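Local coordinates for cytochrome P450 (Novosphingobium aromaticivorans, PDB 3OFT), which is a haem protein of the cytochrome P450 family, CYP101C1, that binds protoporphyrin IX containing iron, at residues F14-P19 against L72-G77; P76-V81 against M177-L182. All coordinates share one frame; numbering follows the deposited sequence.

Interaction 1: F14-P19 against L72-G77; sequences FDIFNP and LAVTPG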
ATOM      1  N   PHE A  14      13.787 -12.644  13.606  1.00 19.20           N
ATOM      2  CA  PHE A  14      13.380 -11.706  12.537  1.00 17.98           C
ATOM      3  C   PHE A  14      12.587 -10.478  13.005  1.00 17.48           C
ATOM      4  O   PHE A  14      11.483 -10.628  13.532  1.00 17.42           O
ATOM      5  CB  PHE A  14      12.562 -12.475  11.492  1.00 18.48           C
ATOM      6  CG  PHE A  14      12.498 -11.815  10.138  1.00 17.86           C
ATOM      7  CD1 PHE A  14      13.450 -12.119   9.148  1.00 19.01           C
ATOM      8  CD2 PHE A  14      11.464 -10.931   9.830  1.00 17.71           C
ATOM      9  CE1 PHE A  14      13.373 -11.547   7.889  1.00 17.16           C
ATOM     10  CE2 PHE A  14      11.400 -10.314   8.568  1.00 16.90           C
ATOM     11  CZ  PHE A  14      12.353 -10.660   7.585  1.00 18.29           C
ATOM     12  N   ASP A  15      13.148  -9.273  12.800  1.00 16.62           N
ATOM     13  CA  ASP A  15      12.497  -8.008  13.125  1.00 16.54           C
ATOM     14  C   ASP A  15      11.814  -7.453  11.871  1.00 15.54           C
ATOM     15  O   ASP A  15      12.489  -6.986  10.958  1.00 13.12           O
ATOM     16  CB  ASP A  15      13.536  -6.994  13.617  1.00 16.90           C
ATOM     17  CG  ASP A  15      12.950  -5.616  13.895  1.00 20.06           C
ATOM     18  OD1 ASP A  15      13.778  -4.754  14.266  1.00 22.30           O
ATOM     19  OD2 ASP A  15      11.714  -5.347  13.750  1.00 16.41           O
ATOM     20  N   ILE A  16      10.481  -7.484  11.840  1.00 15.14           N
ATOM     21  CA  ILE A  16       9.736  -7.017  10.657  1.00 15.82           C
ATOM     22  C   ILE A  16       9.939  -5.541  10.277  1.00 15.97           C
ATOM     23  O   ILE A  16       9.755  -5.150   9.098  1.00 15.71           O
ATOM     24  CB  ILE A  16       8.238  -7.378  10.786  1.00 16.00           C
ATOM     25  CG1 ILE A  16       7.634  -6.621  11.982  1.00 17.88           C
ATOM     26  CG2 ILE A  16       8.125  -8.915  10.841  1.00 15.83           C
ATOM     27  CD1 ILE A  16       6.317  -7.184  12.540  1.00 22.30           C
ATOM     28  N   PHE A  17      10.364  -4.733  11.243  1.00 15.61           N
ATOM     29  CA  PHE A  17      10.672  -3.332  11.000  1.00 18.03           C
ATOM     30  C   PHE A  17      12.053  -3.106  10.385  1.00 19.69           C
ATOM     31  O   PHE A  17      12.278  -2.068   9.777  1.00 20.18           O
ATOM     32  CB  PHE A  17      10.457  -2.476  12.270  1.00 17.62           C
ATOM     33  CG  PHE A  17       9.033  -2.494  12.760  1.00 18.48           C
ATOM     34  CD1 PHE A  17       8.040  -1.802  12.079  1.00 19.26           C
ATOM     35  CD2 PHE A  17       8.676  -3.235  13.892  1.00 19.05           C
ATOM     36  CE1 PHE A  17       6.713  -1.814  12.524  1.00 21.39           C
ATOM     37  CE2 PHE A  17       7.344  -3.264  14.341  1.00 20.85           C
ATOM     38  CZ  PHE A  17       6.363  -2.551  13.665  1.00 21.35           C
ATOM     39  N   ASN A  18      12.985  -4.041  10.572  1.00 20.54           N
ATOM     40  CA  ASN A  18      14.285  -3.945   9.908  1.00 22.57           C
ATOM     41  C   ASN A  18      14.839  -5.316   9.539  1.00 22.33           C
ATOM     42  O   ASN A  18      15.761  -5.819  10.181  1.00 23.57           O
ATOM     43  CB  ASN A  18      15.320  -3.026  10.615  1.00 24.52           C
ATOM     44  CG  ASN A  18      15.052  -2.810  12.091  1.00 29.05           C
ATOM     45  OD1 ASN A  18      14.152  -2.061  12.487  1.00 34.51           O
ATOM     46  ND2 ASN A  18      15.874  -3.432  12.928  1.00 36.33           N
ATOM     47  N   PRO A  19      14.250  -5.950   8.511  1.00 21.64           N
ATOM     48  CA  PRO A  19      14.780  -7.248   8.099  1.00 21.39           C
ATOM     49  C   PRO A  19      16.266  -7.130   7.689  1.00 21.41           C
ATOM     50  O   PRO A  19      16.680  -6.114   7.112  1.00 20.09           O
ATOM     51  CB  PRO A  19      13.886  -7.629   6.919  1.00 21.53           C
ATOM     52  CG  PRO A  19      12.591  -6.868   7.161  1.00 21.64           C
ATOM     53  CD  PRO A  19      13.045  -5.565   7.750  1.00 21.07           C
ATOM     54  N   LEU A  72      -4.519  -4.208  13.942  1.00 12.53           N
ATOM     55  CA  LEU A  72      -3.822  -3.284  13.007  1.00 11.94           C
ATOM     56  C   LEU A  72      -2.322  -3.551  12.868  1.00 12.00           C
ATOM     57  O   LEU A  72      -1.801  -3.589  11.757  1.00 11.19           O
ATOM     58  CB  LEU A  72      -4.060  -1.788  13.310  1.00 11.17           C
ATOM     59  CG  LEU A  72      -3.467  -0.725  12.350  1.00 11.69           C
ATOM     60  CD1 LEU A  72      -4.139  -0.860  10.984  1.00 11.99           C
ATOM     61  CD2 LEU A  72      -3.672   0.703  12.859  1.00 12.67           C
ATOM     62  N   ALA A  73      -1.637  -3.698  13.999  1.00 11.34           N
ATOM     63  CA  ALA A  73      -0.196  -3.795  13.972  1.00 11.59           C
ATOM     64  C   ALA A  73       0.314  -4.553  15.156  1.00 12.40           C
ATOM     65  O   ALA A  73      -0.390  -4.682  16.204  1.00 11.47           O
ATOM     66  CB  ALA A  73       0.453  -2.414  13.916  1.00 11.33           C
ATOM     67  N   VAL A  74       1.548  -5.040  15.028  1.00 13.86           N
ATOM     68  CA  VAL A  74       2.224  -5.631  16.179  1.00 16.85           C
ATOM     69  C   VAL A  74       2.678  -4.613  17.256  1.00 18.46           C
ATOM     70  O   VAL A  74       2.938  -5.006  18.395  1.00 20.21           O
ATOM     71  CB  VAL A  74       3.400  -6.583  15.762  1.00 18.04           C
ATOM     72  CG1 VAL A  74       2.867  -7.703  14.825  1.00 18.73           C
ATOM     73  CG2 VAL A  74       4.506  -5.803  15.130  1.00 19.03           C
ATOM     74  N   THR A  75       2.771  -3.326  16.914  1.00 18.56           N
ATOM     75  CA  THR A  75       3.074  -2.283  17.909  1.00 18.63           C
ATOM     76  C   THR A  75       1.860  -2.050  18.786  1.00 17.53           C
ATOM     77  O   THR A  75       0.805  -1.696  18.254  1.00 17.54           O
ATOM     78  CB  THR A  75       3.372  -0.970  17.210  1.00 19.37           C
ATOM     79  OG1 THR A  75       4.252  -1.218  16.126  1.00 22.95           O
ATOM     80  CG2 THR A  75       4.020   0.007  18.150  1.00 21.52           C
ATOM     81  N   PRO A  76       1.990  -2.215  20.132  1.00 18.38           N
ATOM     82  CA  PRO A  76       0.808  -2.062  20.980  1.00 17.59           C
ATOM     83  C   PRO A  76       0.265  -0.641  20.932  1.00 17.65           C
ATOM     84  O   PRO A  76       1.033   0.322  20.857  1.00 16.82           O
ATOM     85  CB  PRO A  76       1.327  -2.374  22.393  1.00 18.08           C
ATOM     86  CG  PRO A  76       2.575  -3.164  22.182  1.00 18.49           C
ATOM     87  CD  PRO A  76       3.178  -2.633  20.920  1.00 17.65           C
ATOM     88  N   GLY A  77      -1.062  -0.538  20.990  1.00 17.14           N
ATOM     89  CA  GLY A  77      -1.742   0.740  21.034  1.00 18.12           C
ATOM     90  C   GLY A  77      -2.065   1.422  19.706  1.00 17.49           C
ATOM     91  O   GLY A  77      -2.865   2.356  19.688  1.00 17.83           O
TER

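Interaction 2: P76-V81 against M177-L182; sequences PGLGKV and MTVEQL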
ATOM      1  N   PRO A  76       1.990  -2.215  20.132  1.00 18.38           N
ATOM      2  CA  PRO A  76       0.808  -2.062  20.980  1.00 17.59           C
ATOM      3  C   PRO A  76       0.265  -0.641  20.932  1.00 17.65           C
ATOM      4  O   PRO A  76       1.033   0.322  20.857  1.00 16.82           O
ATOM      5  CB  PRO A  76       1.327  -2.374  22.393  1.00 18.08           C
ATOM      6  CG  PRO A  76       2.575  -3.164  22.182  1.00 18.49           C
ATOM      7  CD  PRO A  76       3.178  -2.633  20.920  1.00 17.65           C
ATOM      8  N   GLY A  77      -1.062  -0.538  20.990  1.00 17.14           N
ATOM      9  CA  GLY A  77      -1.742   0.740  21.034  1.00 18.12           C
ATOM     10  C   GLY A  77      -2.065   1.422  19.706  1.00 17.49           C
ATOM     11  O   GLY A  77      -2.865   2.356  19.688  1.00 17.83           O
ATOM     12  N   LEU A  78      -1.464   0.962  18.611  1.00 16.33           N
ATOM     13  CA  LEU A  78      -1.561   1.644  17.341  1.00 16.53           C
ATOM     14  C   LEU A  78      -3.003   1.499  16.828  1.00 15.08           C
ATOM     15  O   LEU A  78      -3.653   2.494  16.489  1.00 15.06           O
ATOM     16  CB  LEU A  78      -0.603   1.027  16.326  1.00 16.38           C
ATOM     17  CG  LEU A  78       0.004   1.890  15.227  1.00 22.26           C
ATOM     18  CD1 LEU A  78       1.053   1.073  14.451  1.00 23.58           C
ATOM     19  CD2 LEU A  78      -0.987   2.475  14.263  1.00 25.82           C
ATOM     20  N   GLY A  79      -3.484   0.260  16.772  1.00 13.48           N
ATOM     21  CA  GLY A  79      -4.865  -0.004  16.336  1.00 13.37           C
ATOM     22  C   GLY A  79      -5.909   0.632  17.206  1.00 12.80           C
ATOM     23  O   GLY A  79      -6.958   1.094  16.730  1.00 11.80           O
ATOM     24  N   LYS A  80      -5.633   0.645  18.503  1.00 13.50           N
ATOM     25  CA  LYS A  80      -6.579   1.198  19.462  1.00 14.25           C
ATOM     26  C   LYS A  80      -6.772   2.675  19.179  1.00 12.98           C
ATOM     27  O   LYS A  80      -7.877   3.204  19.343  1.00 13.58           O
ATOM     28  CB  LYS A  80      -6.064   0.985  20.896  1.00 15.84           C
ATOM     29  CG  LYS A  80      -6.959   1.570  21.974  1.00 20.62           C
ATOM     30  CD  LYS A  80      -6.836   0.742  23.247  1.00 27.52           C
ATOM     31  CE  LYS A  80      -8.198   0.633  23.931  1.00 30.47           C
ATOM     32  NZ  LYS A  80      -8.423   1.794  24.820  1.00 30.52           N
ATOM     33  N   VAL A  81      -5.704   3.352  18.754  1.00 11.78           N
ATOM     34  CA  VAL A  81      -5.831   4.765  18.403  1.00 12.56           C
ATOM     35  C   VAL A  81      -6.479   4.996  17.027  1.00 12.35           C
ATOM     36  O   VAL A  81      -7.389   5.815  16.877  1.00 11.46           O
ATOM     37  CB  VAL A  81      -4.480   5.501  18.545  1.00 12.64           C
ATOM     38  CG1 VAL A  81      -4.559   6.931  17.993  1.00 14.27           C
ATOM     39  CG2 VAL A  81      -4.062   5.541  20.063  1.00 12.72           C
ATOM     40  N   MET A 177       6.260  13.089  17.510  1.00 46.10           N
ATOM     41  CA  MET A 177       4.805  12.967  17.273  1.00 42.69           C
ATOM     42  C   MET A 177       4.278  11.547  17.526  1.00 39.67           C
ATOM     43  O   MET A 177       4.575  10.626  16.765  1.00 39.38           O
ATOM     44  CB  MET A 177       4.463  13.439  15.846  1.00 43.31           C
ATOM     45  CG  MET A 177       2.987  13.330  15.437  1.00 44.25           C
ATOM     46  SD  MET A 177       2.561  14.210  13.897  1.00 49.94           S
ATOM     47  CE  MET A 177       1.845  15.730  14.531  1.00 46.04           C
ATOM     48  N   THR A 178       3.514  11.377  18.604  1.00 36.11           N
ATOM     49  CA  THR A 178       2.961  10.066  18.981  1.00 32.25           C
ATOM     50  C   THR A 178       1.878   9.590  17.994  1.00 30.21           C
ATOM     51  O   THR A 178       1.442  10.360  17.120  1.00 27.71           O
ATOM     52  CB  THR A 178       2.332  10.127  20.364  1.00 32.68           C
ATOM     53  OG1 THR A 178       1.299  11.123  20.360  1.00 31.55           O
ATOM     54  CG2 THR A 178       3.400  10.443  21.452  1.00 31.26           C
ATOM     55  N   VAL A 179       1.433   8.339  18.131  1.00 27.37           N
ATOM     56  CA  VAL A 179       0.336   7.878  17.283  1.00 25.53           C
ATOM     57  C   VAL A 179      -0.916   8.719  17.517  1.00 23.95           C
ATOM     58  O   VAL A 179      -1.624   9.050  16.566  1.00 23.71           O
ATOM     59  CB  VAL A 179       0.031   6.365  17.412  1.00 25.63           C
ATOM     60  CG1 VAL A 179      -0.354   5.998  18.838  1.00 26.00           C
ATOM     61  CG2 VAL A 179      -1.101   5.960  16.436  1.00 25.30           C
ATOM     62  N   GLU A 180      -1.200   9.061  18.770  1.00 23.05           N
ATOM     63  CA  GLU A 180      -2.350   9.910  19.082  1.00 22.78           C
ATOM     64  C   GLU A 180      -2.225  11.297  18.414  1.00 22.01           C
ATOM     65  O   GLU A 180      -3.207  11.821  17.869  1.00 20.48           O
ATOM     66  CB  GLU A 180      -2.587   9.976  20.605  1.00 23.10           C
ATOM     67  CG  GLU A 180      -3.795  10.814  21.052  1.00 27.41           C
ATOM     68  CD  GLU A 180      -5.168  10.246  20.652  1.00 30.63           C
ATOM     69  OE1 GLU A 180      -6.052  11.049  20.259  1.00 31.60           O
ATOM     70  OE2 GLU A 180      -5.374   9.015  20.738  1.00 30.34           O
ATOM     71  N   GLN A 181      -1.019  11.863  18.385  1.00 21.36           N
ATOM     72  CA  GLN A 181      -0.850  13.187  17.760  1.00 22.59           C
ATOM     73  C   GLN A 181      -1.003  13.127  16.246  1.00 21.73           C
ATOM     74  O   GLN A 181      -1.502  14.054  15.635  1.00 21.08           O
ATOM     75  CB  GLN A 181       0.503  13.803  18.124  1.00 22.57           C
ATOM     76  CG  GLN A 181       0.582  14.217  19.593  1.00 25.50           C
ATOM     77  CD  GLN A 181       1.984  14.578  20.011  1.00 27.80           C
ATOM     78  OE1 GLN A 181       2.953  14.089  19.440  1.00 30.48           O
ATOM     79  NE2 GLN A 181       2.098  15.457  21.002  1.00 29.00           N
ATOM     80  N   LEU A 182      -0.522  12.042  15.648  1.00 21.38           N
ATOM     81  CA  LEU A 182      -0.658  11.822  14.205  1.00 21.22           C
ATOM     82  C   LEU A 182      -2.133  11.632  13.823  1.00 21.07           C
ATOM     83  O   LEU A 182      -2.608  12.213  12.844  1.00 21.85           O
ATOM     84  CB  LEU A 182       0.163  10.614  13.779  1.00 21.77           C
ATOM     85  CG  LEU A 182       0.054  10.144  12.326  1.00 23.25           C
ATOM     86  CD1 LEU A 182       0.420  11.249  11.315  1.00 23.19           C
ATOM     87  CD2 LEU A 182       0.945   8.912  12.112  1.00 26.39           C
TER

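Interaction 1: F14-P19 against L72-G77
Ile16 and Phe17 reach across to Val74 and Thr75, joining the N-terminal region of the cytochrome P450 fold to the loop between helices B and C. Ile16 and Phe17 are the two central residues of a type I beta turn from Asp15 to Asn18. Asn18 N bonds to Asp15 O across that turn. Asp15 also makes an Asx turn: Phe17 N gives a hydrogen bond to Asp15 OD2 at 2.9 Å, from above the carboxylate plane. Asn45 gives OD2 a second one. Ile16 and Val74 point at each other tip to tip. With chi1 at 64°, CG1 of Ile16 is flanked by both its backbone N and its carbonyl carbon, and the chain runs on from there to put CD1 against Val74. The Phe17 side chain runs past Val74 in the opposite direction, and CE2 of Phe17 is 3.9 Å from CG2 of Val74. CG1 of Ile16 lies over one face of the Phe17 ring, near its rim. Thr75 meets the ring obliquely, with OG1 3.5 Å from CZ of Phe17. No hydrogen bond crosses the contact. His48, on strand 48-51, touches both Ile16 and Val74. The tightest carbon pair is Ile16 CD1 and Val74 CG2, at 3.4 Å.

Interaction 2: P76-V81 against M177-L182
Val81, with chi1 at 172°, turns CG1 away from its own backbone N and on to Val179 and Glu180. Glu180 also starts extended, but its chain bends at chi2 (67°), and this brings the carboxylate back to the same valine. The two valine side chains lie alongside each other, pointing opposite ways. Each methyl of one meets a methyl of the other: Val81 CG1 lies 3.9 Å from Val179 CG2, and Val81 CG2 lies 3.9 Å from Val179 CG1. OE2 of Glu180 comes across Val81 and rests 3.5 Å from its CG1, in van der Waals contact. The other oxygen, OE1, forms a salt bridge with Lys183 one turn on, which ties the carboxylate to its own helix. Leu78 crosses Val179 at a slant, with CD2 of Leu78 4.1 Å from CG2 of Val179. Met82 packs on Val179 as well. Both segments begin helices. Gly77 is the N-cap of helix 78-82, and its O accepts from Val81 N. Helix 179-199 opens with a capping box: Gln181 N bonds to Thr178 OG1 at 3.1 Å, and Thr178 N bonds to Gln181 OE1 at 2.9 Å. This mainly apolar surface contact between the start of helix G and the short helix B' belongs to the cytochrome P450 fold, where the two border the distal side of the haem.

How the interactions relate
The centres of the two interactions are 14 Å apart, on the same side of the chain's centre. They share Pro76 and Gly77, where the loop before helix 78-82 passes into that helix. Along the chain the order is 14-19, then 72-77 running into 76-81, then 177-182. The N-terminal region and the start of helix 179-199 thus meet one continuous piece of the B–C region. The two interactions also touch directly: Leu72 CD2 lies 3.5 Å from Leu78 CD2, and Ala73 CB lies 3.6 Å from Leu78 CD1. Leu72 touches the bound (2R,5R)-hexane-2,5-diol, so this piece also lines that ligand's pocket.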